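Local coordinates for protein prephenate dehydrogenase (Aquifex aeolicus, PDB 2G5C) that probably catalyses the NAD-dependent oxidative decarboxylation of prephenate to 4-hydroxyphenylpyruvate, a step in tyrosine biosynthesis, at residues V4-V9 against G14-S19; E77-L82 against Y104-I109; D89-D94 against K155-V160; F180-H185 against M242-G247. All blocks are in the same frame, centred on the assembly; numbering follows the deposited sequence.

Overall arrangement
Contacts 1 to 3 belong to the Rossmann-type nucleotide-binding part of the chain, and contact 4 to the helical dimerization part. Contact 1 lies beside the bound NAD and touches both of its neighbours. Val7 CG1 packs on Ile78 CD1 of contact 2 at 3.8 Å, and Phe16 CZ meets Val160 CG1 of contact 3 at 4.0 Å. Contacts 2 and 3 alternate along the chain, because strand 91-94 comes between the two helices of contact 2 in sequence; their nearest atoms are about 5 Å apart. Contact 4 stands well off, its centre about 30 Å from those of contacts 1 and 3, and near the second subunit.

Contact 1 (V4-V9 against G14-S19); sequences VLIVGV and GSFAKS. With NAD (nicotinamide-adenine-dinucleotide), chain E.
Ile6 reaches from strand 3-7 to helix 11-22, where its CD1 lies 3.6 Å from CD2 of Phe16, in the plane of the ring and at its edge. Val4 CG1 comes to the same edge more loosely, and Ile6 CG1 rests 4.2 Å from CB of Ala17, whose one-methyl side chain lets the helix lie close to the strand. With CG anti to the backbone N (chi1 178°), the Phe16 ring is placed beside the strand, and it also meets Trp161 edge-to-face. This is the opening strand-turn-helix of the beta-alpha-beta unit, with a sequence consistent with the GxGxxG dinucleotide-binding motif. Gly8 has backbone angles that would jam a CB against the preceding carbonyl oxygen; its CA lies 3.7 Å from N3A of NAD. The Val9 amide hydrogen-bonds Asp33. Between these two segments only hydrocarbon meets, with no hydrogen bond across; the polar grip on NAD comes from Asp33, from the Phe11 and Met12 amides at the start of helix 11-22, and from Ser70, Ser97 and Gly127 elsewhere.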
loop_
_atom_site.group_PDB
_atom_site.type_symbol
_atom_site.label_atom_id
_atom_site.label_comp_id
_atom_site.label_asym_id
_atom_site.label_seq_id
_atom_site.Cartn_x
_atom_site.Cartn_y
_atom_site.Cartn_z
ATOM N N VAL A 4 -1.025 34.826 17.128
ATOM C CA VAL A 4 -1.128 33.759 16.142
ATOM C C VAL A 4 -2.580 33.425 15.830
ATOM O O VAL A 4 -3.383 33.214 16.736
ATOM C CB VAL A 4 -0.432 32.472 16.639
ATOM C CG1 VAL A 4 -0.639 31.341 15.634
ATOM C CG2 VAL A 4 1.049 32.735 16.862
ATOM N N LEU A 5 -2.909 33.375 14.543
ATOM C CA LEU A 5 -4.262 33.045 14.120
ATOM C C LEU A 5 -4.292 31.730 13.354
ATOM O O LEU A 5 -3.655 31.594 12.310
ATOM C CB LEU A 5 -4.843 34.140 13.225
ATOM C CG LEU A 5 -6.223 33.779 12.660
ATOM C CD1 LEU A 5 -7.234 33.699 13.793
ATOM C CD2 LEU A 5 -6.654 34.810 11.628
ATOM N N ILE A 6 -5.038 30.769 13.880
ATOM C CA ILE A 6 -5.183 29.477 13.229
ATOM C C ILE A 6 -6.473 29.540 12.416
ATOM O O ILE A 6 -7.556 29.664 12.987
ATOM C CB ILE A 6 -5.329 28.329 14.256
ATOM C CG1 ILE A 6 -4.075 28.228 15.130
ATOM C CG2 ILE A 6 -5.621 27.018 13.523
ATOM C CD1 ILE A 6 -2.803 27.873 14.388
ATOM N N VAL A 7 -6.360 29.489 11.093
ATOM C CA VAL A 7 -7.546 29.506 10.236
ATOM C C VAL A 7 -7.855 28.057 9.892
ATOM O O VAL A 7 -7.090 27.398 9.183
ATOM C CB VAL A 7 -7.313 30.306 8.938
ATOM C CG1 VAL A 7 -8.443 30.037 7.956
ATOM C CG2 VAL A 7 -7.249 31.807 9.256
ATOM N N GLY A 8 -8.984 27.567 10.395
ATOM C CA GLY A 8 -9.355 26.182 10.178
ATOM C C GLY A 8 -8.789 25.417 11.363
ATOM O O GLY A 8 -7.657 24.928 11.321
ATOM N N VAL A 9 -9.571 25.328 12.433
ATOM C CA VAL A 9 -9.125 24.642 13.640
ATOM C C VAL A 9 -9.514 23.167 13.615
ATOM O O VAL A 9 -10.474 22.752 14.264
ATOM C CB VAL A 9 -9.720 25.304 14.913
ATOM C CG1 VAL A 9 -9.041 24.746 16.154
ATOM C CG2 VAL A 9 -9.549 26.814 14.850
ATOM N N GLY A 14 -5.122 22.452 14.629
ATOM C CA GLY A 14 -4.967 22.147 16.040
ATOM C C GLY A 14 -3.593 21.610 16.391
ATOM O O GLY A 14 -3.069 21.909 17.461
ATOM N N SER A 15 -2.999 20.820 15.499
ATOM C CA SER A 15 -1.676 20.253 15.761
ATOM C C SER A 15 -0.598 21.329 15.775
ATOM O O SER A 15 0.310 21.297 16.608
ATOM C CB SER A 15 -1.322 19.185 14.717
ATOM O OG SER A 15 -2.176 18.056 14.824
ATOM N N PHE A 16 -0.688 22.275 14.844
ATOM C CA PHE A 16 0.287 23.358 14.784
ATOM C C PHE A 16 0.201 24.173 16.066
ATOM O O PHE A 16 1.219 24.539 16.650
ATOM C CB PHE A 16 0.010 24.275 13.594
ATOM C CG PHE A 16 0.957 25.442 13.501
ATOM C CD1 PHE A 16 2.287 25.250 13.133
ATOM C CD2 PHE A 16 0.523 26.729 13.795
ATOM C CE1 PHE A 16 3.174 26.325 13.057
ATOM C CE2 PHE A 16 1.398 27.813 13.723
ATOM C CZ PHE A 16 2.726 27.610 13.353
ATOM N N ALA A 17 -1.025 24.449 16.496
ATOM C CA ALA A 17 -1.269 25.223 17.709
ATOM C C ALA A 17 -0.646 24.559 18.934
ATOM O O ALA A 17 0.038 25.206 19.729
ATOM C CB ALA A 17 -2.773 25.399 17.918
ATOM N N LYS A 18 -0.885 23.261 19.084
ATOM C CA LYS A 18 -0.347 22.525 20.217
ATOM C C LYS A 18 1.164 22.423 20.104
ATOM O O LYS A 18 1.879 22.537 21.100
ATOM C CB LYS A 18 -0.970 21.131 20.276
ATOM C CG LYS A 18 -2.490 21.149 20.375
ATOM C CD LYS A 18 -3.073 19.749 20.470
ATOM C CE LYS A 18 -2.678 19.066 21.769
ATOM N NZ LYS A 18 -3.283 17.710 21.883
ATOM N N SER A 19 1.654 22.211 18.889
ATOM C CA SER A 19 3.087 22.103 18.676
ATOM C C SER A 19 3.733 23.432 19.029
ATOM O O SER A 19 4.883 23.479 19.464
ATOM C CB SER A 19 3.390 21.748 17.219
ATOM O OG SER A 19 2.894 20.462 16.889
HETATM P PA NAD E . -9.934 18.935 9.214
HETATM O O1A NAD E . -9.509 18.236 10.437
HETATM O O2A NAD E . -11.211 18.439 8.570
HETATM O O5B NAD E . -10.031 20.480 9.589
HETATM C C5B NAD E . -10.429 21.409 8.623
HETATM C C4B NAD E . -11.094 22.584 9.316
HETATM O O4B NAD E . -11.492 23.437 8.275
HETATM C C3B NAD E . -12.391 22.198 10.063
HETATM O O3B NAD E . -12.326 22.503 11.450
HETATM C C2B NAD E . -13.472 22.961 9.293
HETATM O O2B NAD E . -14.599 23.366 10.041
HETATM C C1B NAD E . -12.635 24.091 8.741
HETATM N N9A NAD E . -13.156 24.894 7.621
HETATM C C8A NAD E . -13.815 24.487 6.485
HETATM N N7A NAD E . -14.098 25.569 5.741
HETATM C C5A NAD E . -13.630 26.666 6.377
HETATM C C6A NAD E . -13.628 28.041 6.095
HETATM N N6A NAD E . -14.172 28.508 4.986
HETATM N N1A NAD E . -13.042 28.931 6.997
HETATM C C2A NAD E . -12.460 28.467 8.177
HETATM N N3A NAD E . -12.457 27.109 8.465
HETATM C C4A NAD E . -13.034 26.239 7.572
HETATM O O3 NAD E . -8.764 18.910 8.072
HETATM P PN NAD E . -7.186 18.761 8.338
HETATM O O1N NAD E . -6.859 19.444 9.604
HETATM O O2N NAD E . -6.849 17.313 8.263
HETATM O O5D NAD E . -6.418 19.472 7.108
HETATM C C5D NAD E . -6.522 20.863 6.877
HETATM C C4D NAD E . -5.611 21.346 5.726
HETATM O O4D NAD E . -4.322 20.770 5.857
HETATM C C3D NAD E . -6.051 21.071 4.282
HETATM O O3D NAD E . -5.951 22.287 3.537
HETATM C C2D NAD E . -5.097 20.014 3.746
HETATM O O2D NAD E . -4.821 20.165 2.357
HETATM C C1D NAD E . -3.877 20.183 4.650
HETATM N N1N NAD E . -3.114 18.942 4.990
HETATM C C2N NAD E . -3.813 17.862 5.525
HETATM C C3N NAD E . -3.130 16.684 5.854
HETATM C C7N NAD E . -3.898 15.530 6.431
HETATM O O7N NAD E . -3.201 14.395 6.741
HETATM N N7N NAD E . -5.200 15.558 6.651
HETATM C C4N NAD E . -1.726 16.616 5.634
HETATM C C5N NAD E . -1.028 17.719 5.091
HETATM C C6N NAD E . -1.741 18.886 4.771
#

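Contact 2 (E77-L82 against Y104-I109); sequences EIAKKL and YDLENI
Where Ala79 and Lys80 meet Leu106 and Ile109 no ring or other flat group takes part, neither by face nor by edge; the side chains that meet are aliphatic, packing partly on the main chain of helix 72-85. The contact joins two successive crossover helices of the Rossmann-type fold, 72-85 and 101-110, which run nearly parallel, their local axes 9.6 Å apart and crossing at -17°. Ala79 suits this interface because its single methyl fits between two larger side chains: CB is 3.8 Å from Leu106 CD2 and 4.0 Å from Ile109 CG2. Leu106, buried, also rests on Phe114 of strand 114-120, which ties the inner side of the helix pair to the sheet. Ile109 carries most of the outer side. Its CG2 points anti to the backbone N and presses against the main chain of Lys80, 3.6 Å from Lys80 CA, whereas its CD1 lies 3.6 Å from Lys80 CG. A glycine in place of Ile109 would probably open a gap beside Ala79 and leave the aliphatic part of Lys80 without its support. An Asp105-Arg76 salt bridge adds a polar tie between the same helices. A lysine suits the exposed rim, since its long chain can pack while its ammonium group stays near solvent. Lys80 crosses Ile109 at about a right angle and bends at chi3 (78°) and chi4, bringing NZ within 4.1 Å of Ile109 CD1.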
loop_
_atom_site.group_PDB
_atom_site.type_symbol
_atom_site.label_atom_id
_atom_site.label_comp_id
_atom_site.label_asym_id
_atom_site.label_seq_id
_atom_site.Cartn_x
_atom_site.Cartn_y
_atom_site.Cartn_z
ATOM N N GLU A 77 -10.822 32.513 -1.095
ATOM C CA GLU A 77 -11.910 33.315 -0.537
ATOM C C GLU A 77 -11.516 33.976 0.782
ATOM O O GLU A 77 -11.809 35.148 1.010
ATOM C CB GLU A 77 -13.151 32.446 -0.316
ATOM C CG GLU A 77 -12.884 31.201 0.516
ATOM C CD GLU A 77 -14.134 30.382 0.780
ATOM O OE1 GLU A 77 -14.956 30.807 1.617
ATOM O OE2 GLU A 77 -14.290 29.313 0.145
ATOM N N ILE A 78 -10.855 33.217 1.650
ATOM C CA ILE A 78 -10.419 33.723 2.948
ATOM C C ILE A 78 -9.316 34.778 2.799
ATOM O O ILE A 78 -9.335 35.814 3.473
ATOM C CB ILE A 78 -9.899 32.564 3.844
ATOM C CG1 ILE A 78 -11.013 31.540 4.070
ATOM C CG2 ILE A 78 -9.419 33.101 5.184
ATOM C CD1 ILE A 78 -10.581 30.328 4.874
ATOM N N ALA A 79 -8.361 34.515 1.910
ATOM C CA ALA A 79 -7.253 35.438 1.685
ATOM C C ALA A 79 -7.745 36.825 1.281
ATOM O O ALA A 79 -7.244 37.837 1.774
ATOM C CB ALA A 79 -6.313 34.882 0.609
ATOM N N LYS A 80 -8.723 36.864 0.381
ATOM C CA LYS A 80 -9.273 38.127 -0.095
ATOM C C LYS A 80 -9.878 38.937 1.046
ATOM O O LYS A 80 -9.773 40.163 1.068
ATOM C CB LYS A 80 -10.330 37.876 -1.175
ATOM C CG LYS A 80 -9.794 37.130 -2.386
ATOM C CD LYS A 80 -10.826 37.038 -3.498
ATOM C CE LYS A 80 -10.937 38.351 -4.262
ATOM N NZ LYS A 80 -9.680 38.652 -5.012
ATOM N N LYS A 81 -10.512 38.259 1.994
ATOM C CA LYS A 81 -11.097 38.964 3.121
ATOM C C LYS A 81 -9.982 39.431 4.045
ATOM O O LYS A 81 -9.996 40.561 4.529
ATOM C CB LYS A 81 -12.068 38.060 3.879
ATOM C CG LYS A 81 -13.255 37.609 3.048
ATOM C CD LYS A 81 -14.467 37.368 3.927
ATOM C CE LYS A 81 -15.590 36.695 3.157
ATOM N NZ LYS A 81 -15.215 35.312 2.742
ATOM N N LEU A 82 -9.004 38.561 4.271
ATOM C CA LEU A 82 -7.876 38.886 5.138
ATOM C C LEU A 82 -7.022 40.042 4.626
ATOM O O LEU A 82 -6.355 40.721 5.407
ATOM C CB LEU A 82 -6.992 37.651 5.334
ATOM C CG LEU A 82 -7.603 36.512 6.155
ATOM C CD1 LEU A 82 -6.626 35.345 6.236
ATOM C CD2 LEU A 82 -7.940 37.024 7.547
ATOM N N TYR A 104 0.842 31.503 -6.313
ATOM C CA TYR A 104 0.864 32.763 -7.048
ATOM C C TYR A 104 -0.431 33.541 -6.857
ATOM O O TYR A 104 -0.419 34.773 -6.804
ATOM C CB TYR A 104 1.112 32.506 -8.538
ATOM C CG TYR A 104 2.413 31.777 -8.802
ATOM C CD1 TYR A 104 3.636 32.335 -8.429
ATOM C CD2 TYR A 104 2.418 30.513 -9.389
ATOM C CE1 TYR A 104 4.831 31.651 -8.631
ATOM C CE2 TYR A 104 3.610 29.821 -9.596
ATOM C CZ TYR A 104 4.810 30.395 -9.213
ATOM O OH TYR A 104 5.988 29.704 -9.391
ATOM N N ASP A 105 -1.550 32.831 -6.753
ATOM C CA ASP A 105 -2.826 33.505 -6.553
ATOM C C ASP A 105 -2.864 34.137 -5.167
ATOM O O ASP A 105 -3.378 35.245 -4.997
ATOM C CB ASP A 105 -4.002 32.532 -6.708
ATOM C CG ASP A 105 -4.108 31.962 -8.106
ATOM O OD1 ASP A 105 -3.733 32.664 -9.067
ATOM O OD2 ASP A 105 -4.579 30.814 -8.248
ATOM N N LEU A 106 -2.318 33.436 -4.177
ATOM C CA LEU A 106 -2.300 33.962 -2.820
ATOM C C LEU A 106 -1.356 35.155 -2.705
ATOM O O LEU A 106 -1.622 36.083 -1.936
ATOM C CB LEU A 106 -1.914 32.865 -1.818
ATOM C CG LEU A 106 -2.953 31.742 -1.678
ATOM C CD1 LEU A 106 -2.544 30.781 -0.565
ATOM C CD2 LEU A 106 -4.319 32.341 -1.369
ATOM N N GLU A 107 -0.261 35.134 -3.466
ATOM C CA GLU A 107 0.690 36.246 -3.453
ATOM C C GLU A 107 0.035 37.471 -4.088
ATOM O O GLU A 107 0.241 38.591 -3.638
ATOM C CB GLU A 107 1.959 35.915 -4.243
ATOM C CG GLU A 107 2.811 34.777 -3.701
ATOM C CD GLU A 107 4.148 34.666 -4.425
ATOM O OE1 GLU A 107 4.160 34.746 -5.672
ATOM O OE2 GLU A 107 5.186 34.494 -3.749
ATOM N N ASN A 108 -0.752 37.254 -5.139
ATOM C CA ASN A 108 -1.424 38.355 -5.819
ATOM C C ASN A 108 -2.527 38.977 -4.970
ATOM O O ASN A 108 -2.941 40.108 -5.221
ATOM C CB ASN A 108 -2.033 37.891 -7.148
ATOM C CG ASN A 108 -0.984 37.498 -8.169
ATOM O OD1 ASN A 108 0.090 38.091 -8.229
ATOM N ND2 ASN A 108 -1.302 36.505 -8.991
ATOM N N ILE A 109 -3.000 38.238 -3.968
ATOM C CA ILE A 109 -4.068 38.719 -3.097
ATOM C C ILE A 109 -3.572 39.271 -1.765
ATOM O O ILE A 109 -4.097 40.273 -1.269
ATOM C CB ILE A 109 -5.089 37.598 -2.796
ATOM C CG1 ILE A 109 -5.794 37.172 -4.083
ATOM C CG2 ILE A 109 -6.112 38.082 -1.777
ATOM C CD1 ILE A 109 -6.753 36.009 -3.901
#

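Contact 3 (D89-D94 against K155-V160); sequences DATVTD and KLVKRV
Thr91 and Thr93 turn from strand 91-94 toward Leu156 and Val157 of helix 151-163, a helix laid against the parallel part of the Rossmann-type sheet; the local helix axis crosses that of strand 91-94 at -52°. Strand alternation places both threonines on this face and sends Val92 to the other. The hydrocarbon contacts centre on Val157, whose two methyls divide the work. CG2 meets Thr91 CG2 at 3.9 Å and also lies 4.1 Å from Thr93 CB; CG1 is equally distant from that CB. Thr93 and Val157 approach tip to tip, while Thr91 passes the valine at a slant. With an alanine in place of this valine, the methyl of Thr91 and CB of Thr93 would probably lose the branches packed on them. Val157 also touches Val115, so one compact side chain spans two neighbouring strands.

The second kind of contact sets a hydroxyl beside a methyl, with no hydrogen bond across the segments. Thr91 OG1 lies 3.7 Å from Leu156 CD2 at the less buried margin of the interface. Thr93 is buried, yet its hydroxyl is satisfied within the sheet: OG1, anti to the backbone N (chi1 -170°), hydrogen-bonds the carbonyl oxygen of Val115. Beta-branched threonine suits such a site, being at home in a strand and able to pair its polar branch with a main-chain oxygen. That same OG1 is 3.7 Å from Val157 CG1.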
loop_
_atom_site.group_PDB
_atom_site.type_symbol
_atom_site.label_atom_id
_atom_site.label_comp_id
_atom_site.label_asym_id
_atom_site.label_seq_id
_atom_site.Cartn_x
_atom_site.Cartn_y
_atom_site.Cartn_z
ATOM N N ASP A 89 1.775 44.427 7.989
ATOM C CA ASP A 89 2.862 43.918 8.816
ATOM C C ASP A 89 2.689 42.429 9.158
ATOM O O ASP A 89 3.592 41.795 9.709
ATOM C CB ASP A 89 2.933 44.769 10.095
ATOM C CG ASP A 89 4.055 44.354 11.031
ATOM O OD1 ASP A 89 5.011 43.681 10.582
ATOM O OD2 ASP A 89 3.985 44.725 12.225
ATOM N N ALA A 90 1.535 41.870 8.813
ATOM C CA ALA A 90 1.245 40.468 9.108
ATOM C C ALA A 90 1.897 39.467 8.152
ATOM O O ALA A 90 2.180 39.784 6.995
ATOM C CB ALA A 90 -0.270 40.247 9.121
ATOM N N THR A 91 2.127 38.257 8.654
ATOM C CA THR A 91 2.711 37.173 7.864
ATOM C C THR A 91 1.661 36.080 7.723
ATOM O O THR A 91 1.052 35.670 8.711
ATOM C CB THR A 91 3.947 36.562 8.551
ATOM O OG1 THR A 91 5.009 37.523 8.565
ATOM C CG2 THR A 91 4.408 35.311 7.805
ATOM N N VAL A 92 1.446 35.617 6.496
ATOM C CA VAL A 92 0.459 34.573 6.237
ATOM C C VAL A 92 1.093 33.389 5.518
ATOM O O VAL A 92 1.693 33.552 4.456
ATOM C CB VAL A 92 -0.705 35.091 5.366
ATOM C CG1 VAL A 92 -1.703 33.960 5.108
ATOM C CG2 VAL A 92 -1.392 36.265 6.050
ATOM N N THR A 93 0.949 32.200 6.099
ATOM C CA THR A 93 1.509 30.989 5.504
ATOM C C THR A 93 0.447 29.887 5.589
ATOM O O THR A 93 -0.571 30.066 6.251
ATOM C CB THR A 93 2.830 30.587 6.232
ATOM O OG1 THR A 93 3.498 29.551 5.500
ATOM C CG2 THR A 93 2.547 30.123 7.651
ATOM N N ASP A 94 0.660 28.759 4.916
ATOM C CA ASP A 94 -0.345 27.696 4.942
ATOM C C ASP A 94 0.187 26.280 5.183
ATOM O O ASP A 94 1.380 26.064 5.413
ATOM C CB ASP A 94 -1.151 27.719 3.634
ATOM C CG ASP A 94 -0.350 27.196 2.432
ATOM O OD1 ASP A 94 0.786 27.679 2.201
ATOM O OD2 ASP A 94 -0.863 26.309 1.711
ATOM N N LYS A 155 12.366 33.430 6.129
ATOM C CA LYS A 155 13.226 33.015 7.227
ATOM C C LYS A 155 12.410 32.837 8.496
ATOM O O LYS A 155 12.637 31.903 9.262
ATOM C CB LYS A 155 14.330 34.054 7.462
ATOM C CG LYS A 155 15.313 34.199 6.310
ATOM C CD LYS A 155 16.454 35.140 6.672
ATOM C CE LYS A 155 17.408 35.342 5.500
ATOM N NZ LYS A 155 18.020 34.064 5.038
ATOM N N LEU A 156 11.463 33.741 8.719
ATOM C CA LEU A 156 10.607 33.667 9.893
ATOM C C LEU A 156 9.861 32.332 9.905
ATOM O O LEU A 156 10.044 31.513 10.806
ATOM C CB LEU A 156 9.602 34.823 9.883
ATOM C CG LEU A 156 8.502 34.803 10.950
ATOM C CD1 LEU A 156 9.115 34.902 12.334
ATOM C CD2 LEU A 156 7.542 35.958 10.705
ATOM N N VAL A 157 9.029 32.122 8.888
ATOM C CA VAL A 157 8.244 30.901 8.762
ATOM C C VAL A 157 9.114 29.651 8.855
ATOM O O VAL A 157 8.704 28.648 9.437
ATOM C CB VAL A 157 7.461 30.891 7.428
ATOM C CG1 VAL A 157 6.716 29.579 7.262
ATOM C CG2 VAL A 157 6.480 32.055 7.401
ATOM N N LYS A 158 10.315 29.714 8.283
ATOM C CA LYS A 158 11.239 28.585 8.321
ATOM C C LYS A 158 11.630 28.264 9.758
ATOM O O LYS A 158 11.529 27.119 10.197
ATOM C CB LYS A 158 12.505 28.890 7.515
ATOM C CG LYS A 158 13.572 27.806 7.632
ATOM C CD LYS A 158 14.807 28.121 6.800
ATOM C CE LYS A 158 15.874 27.048 6.979
ATOM N NZ LYS A 158 17.114 27.356 6.212
ATOM N N ARG A 159 12.079 29.278 10.489
ATOM C CA ARG A 159 12.485 29.086 11.876
ATOM C C ARG A 159 11.359 28.529 12.740
ATOM O O ARG A 159 11.600 27.705 13.620
ATOM C CB ARG A 159 12.980 30.404 12.480
ATOM C CG ARG A 159 14.271 30.931 11.874
ATOM C CD ARG A 159 14.840 32.073 12.717
ATOM N NE ARG A 159 16.056 32.649 12.146
ATOM C CZ ARG A 159 16.098 33.327 11.003
ATOM N NH1 ARG A 159 14.987 33.518 10.304
ATOM N NH2 ARG A 159 17.249 33.819 10.559
ATOM N N VAL A 160 10.134 28.988 12.492
ATOM C CA VAL A 160 8.978 28.533 13.258
ATOM C C VAL A 160 8.770 27.032 13.086
ATOM O O VAL A 160 8.623 26.298 14.064
ATOM C CB VAL A 160 7.691 29.262 12.819
ATOM C CG1 VAL A 160 6.510 28.777 13.648
ATOM C CG2 VAL A 160 7.869 30.764 12.971
#

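Contact 4 (F180-H185 against M242-G247); sequences FGVVSH and MKAIEG
Ala244 points its lone methyl from helix 238-260 at the backbone of helix 173-201, where Gly181 and Val182 receive it. CB lies 3.7 Å from the carbonyl oxygen of Gly181 and 4.1 Å from Val182 CG2. The valine stands beside the methyl instead of facing it head-on: CG1 is anti to the backbone N (chi1 -174°), which leaves CG2, next to that N, as the branch that touches. A single methyl set against a main-chain carbonyl allows a close approach, with the CA atoms of Val182 and Ala244 5.3 Å apart, and Gly181 adds no side chain.

Helix 173-201 widens just at this place. The carbonyl oxygen of Phe180 accepts from Ser184 N at 3.1 Å and from His185 N at 2.9 Å, the second bond closing a pi-type turn. The His185 ring turns one face to that same oxygen, which sits 3.2 Å above the ring plane and offset toward its rim.

The contact lies within the dimerization part of the chain. Val182 packs on Leu208 of the second subunit, and Glu246 forms a salt bridge with Lys256 of that subunit; the lysine probably eases the closeness of Glu246 and Glu249. The two segments thus meet by van der Waals fit of one methyl against a carbonyl oxygen and a valine branch, without a hydrogen bond across; charge pairing appears at the subunit boundary.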
loop_
_atom_site.group_PDB
_atom_site.type_symbol
_atom_site.label_atom_id
_atom_site.label_comp_id
_atom_site.label_asym_id
_atom_site.label_seq_id
_atom_site.Cartn_x
_atom_site.Cartn_y
_atom_site.Cartn_z
ATOM N N PHE A 180 4.849 15.727 -5.824
ATOM C CA PHE A 180 3.786 15.117 -5.053
ATOM C C PHE A 180 2.645 14.624 -5.919
ATOM O O PHE A 180 1.842 13.800 -5.492
ATOM C CB PHE A 180 3.329 16.088 -3.966
ATOM C CG PHE A 180 4.371 16.288 -2.910
ATOM C CD1 PHE A 180 4.551 15.333 -1.912
ATOM C CD2 PHE A 180 5.263 17.357 -2.985
ATOM C CE1 PHE A 180 5.609 15.431 -1.012
ATOM C CE2 PHE A 180 6.321 17.465 -2.091
ATOM C CZ PHE A 180 6.497 16.495 -1.102
ATOM N N GLY A 181 2.593 15.114 -7.153
ATOM C CA GLY A 181 1.572 14.645 -8.061
ATOM C C GLY A 181 1.901 13.195 -8.377
ATOM O O GLY A 181 1.008 12.355 -8.506
ATOM N N VAL A 182 3.192 12.887 -8.481
ATOM C CA VAL A 182 3.614 11.524 -8.790
ATOM C C VAL A 182 3.773 10.611 -7.568
ATOM O O VAL A 182 3.291 9.476 -7.578
ATOM C CB VAL A 182 4.955 11.513 -9.584
ATOM C CG1 VAL A 182 5.291 10.088 -10.020
ATOM C CG2 VAL A 182 4.855 12.433 -10.804
ATOM N N VAL A 183 4.434 11.096 -6.518
ATOM C CA VAL A 183 4.666 10.266 -5.330
ATOM C C VAL A 183 3.532 10.160 -4.317
ATOM O O VAL A 183 3.576 9.309 -3.429
ATOM C CB VAL A 183 5.934 10.725 -4.552
ATOM C CG1 VAL A 183 7.147 10.747 -5.489
ATOM C CG2 VAL A 183 5.700 12.104 -3.925
ATOM N N SER A 184 2.521 11.010 -4.446
ATOM C CA SER A 184 1.406 10.997 -3.509
ATOM C C SER A 184 0.031 10.916 -4.161
ATOM O O SER A 184 -0.767 10.039 -3.840
ATOM C CB SER A 184 1.465 12.243 -2.618
ATOM O OG SER A 184 0.274 12.377 -1.860
ATOM N N HIS A 185 -0.253 11.830 -5.077
ATOM C CA HIS A 185 -1.557 11.840 -5.727
ATOM C C HIS A 185 -1.787 10.604 -6.584
ATOM O O HIS A 185 -2.833 9.964 -6.484
ATOM C CB HIS A 185 -1.701 13.117 -6.550
ATOM C CG HIS A 185 -1.374 14.355 -5.772
ATOM N ND1 HIS A 185 -1.180 15.585 -6.366
ATOM C CD2 HIS A 185 -1.180 14.542 -4.444
ATOM C CE1 HIS A 185 -0.878 16.474 -5.436
ATOM N NE2 HIS A 185 -0.872 15.868 -4.262
HETATM N N MSE A 242 -2.814 14.095 -14.137
HETATM C CA MSE A 242 -3.067 13.481 -15.430
HETATM C C MSE A 242 -1.765 12.932 -16.017
HETATM O O MSE A 242 -1.732 11.809 -16.523
HETATM C CB MSE A 242 -3.692 14.496 -16.389
HETATM C CG MSE A 242 -5.127 14.868 -16.034
HETATM SE SE MSE A 242 -6.239 13.291 -15.929
HETATM C CE MSE A 242 -5.931 12.637 -17.732
ATOM N N LYS A 243 -0.695 13.721 -15.943
ATOM C CA LYS A 243 0.607 13.291 -16.454
ATOM C C LYS A 243 1.095 12.060 -15.697
ATOM O O LYS A 243 1.623 11.118 -16.297
ATOM C CB LYS A 243 1.651 14.400 -16.298
ATOM C CG LYS A 243 1.459 15.614 -17.201
ATOM C CD LYS A 243 2.557 16.648 -16.940
ATOM C CE LYS A 243 2.453 17.837 -17.882
ATOM N NZ LYS A 243 3.579 18.796 -17.690
ATOM N N ALA A 244 0.925 12.085 -14.376
ATOM C CA ALA A 244 1.341 10.983 -13.512
ATOM C C ALA A 244 0.601 9.696 -13.859
ATOM O O ALA A 244 1.213 8.630 -13.957
ATOM C CB ALA A 244 1.111 11.355 -12.048
ATOM N N ILE A 245 -0.714 9.791 -14.049
ATOM C CA ILE A 245 -1.512 8.624 -14.412
ATOM C C ILE A 245 -1.070 8.079 -15.767
ATOM O O ILE A 245 -1.007 6.872 -15.961
ATOM C CB ILE A 245 -3.022 8.959 -14.477
ATOM C CG1 ILE A 245 -3.552 9.228 -13.067
ATOM C CG2 ILE A 245 -3.790 7.809 -15.126
ATOM C CD1 ILE A 245 -5.031 9.613 -13.028
ATOM N N GLU A 246 -0.765 8.975 -16.702
ATOM C CA GLU A 246 -0.322 8.559 -18.031
ATOM C C GLU A 246 1.055 7.915 -17.930
ATOM O O GLU A 246 1.349 6.942 -18.626
ATOM C CB GLU A 246 -0.278 9.759 -18.987
ATOM C CG GLU A 246 -1.634 10.408 -19.223
ATOM C CD GLU A 246 -2.619 9.489 -19.929
ATOM O OE1 GLU A 246 -2.769 8.327 -19.497
ATOM O OE2 GLU A 246 -3.253 9.930 -20.915
ATOM N N GLY A 247 1.893 8.461 -17.055
ATOM C CA GLY A 247 3.220 7.905 -16.868
ATOM C C GLY A 247 3.094 6.508 -16.289
ATOM O O GLY A 247 3.775 5.570 -16.719
#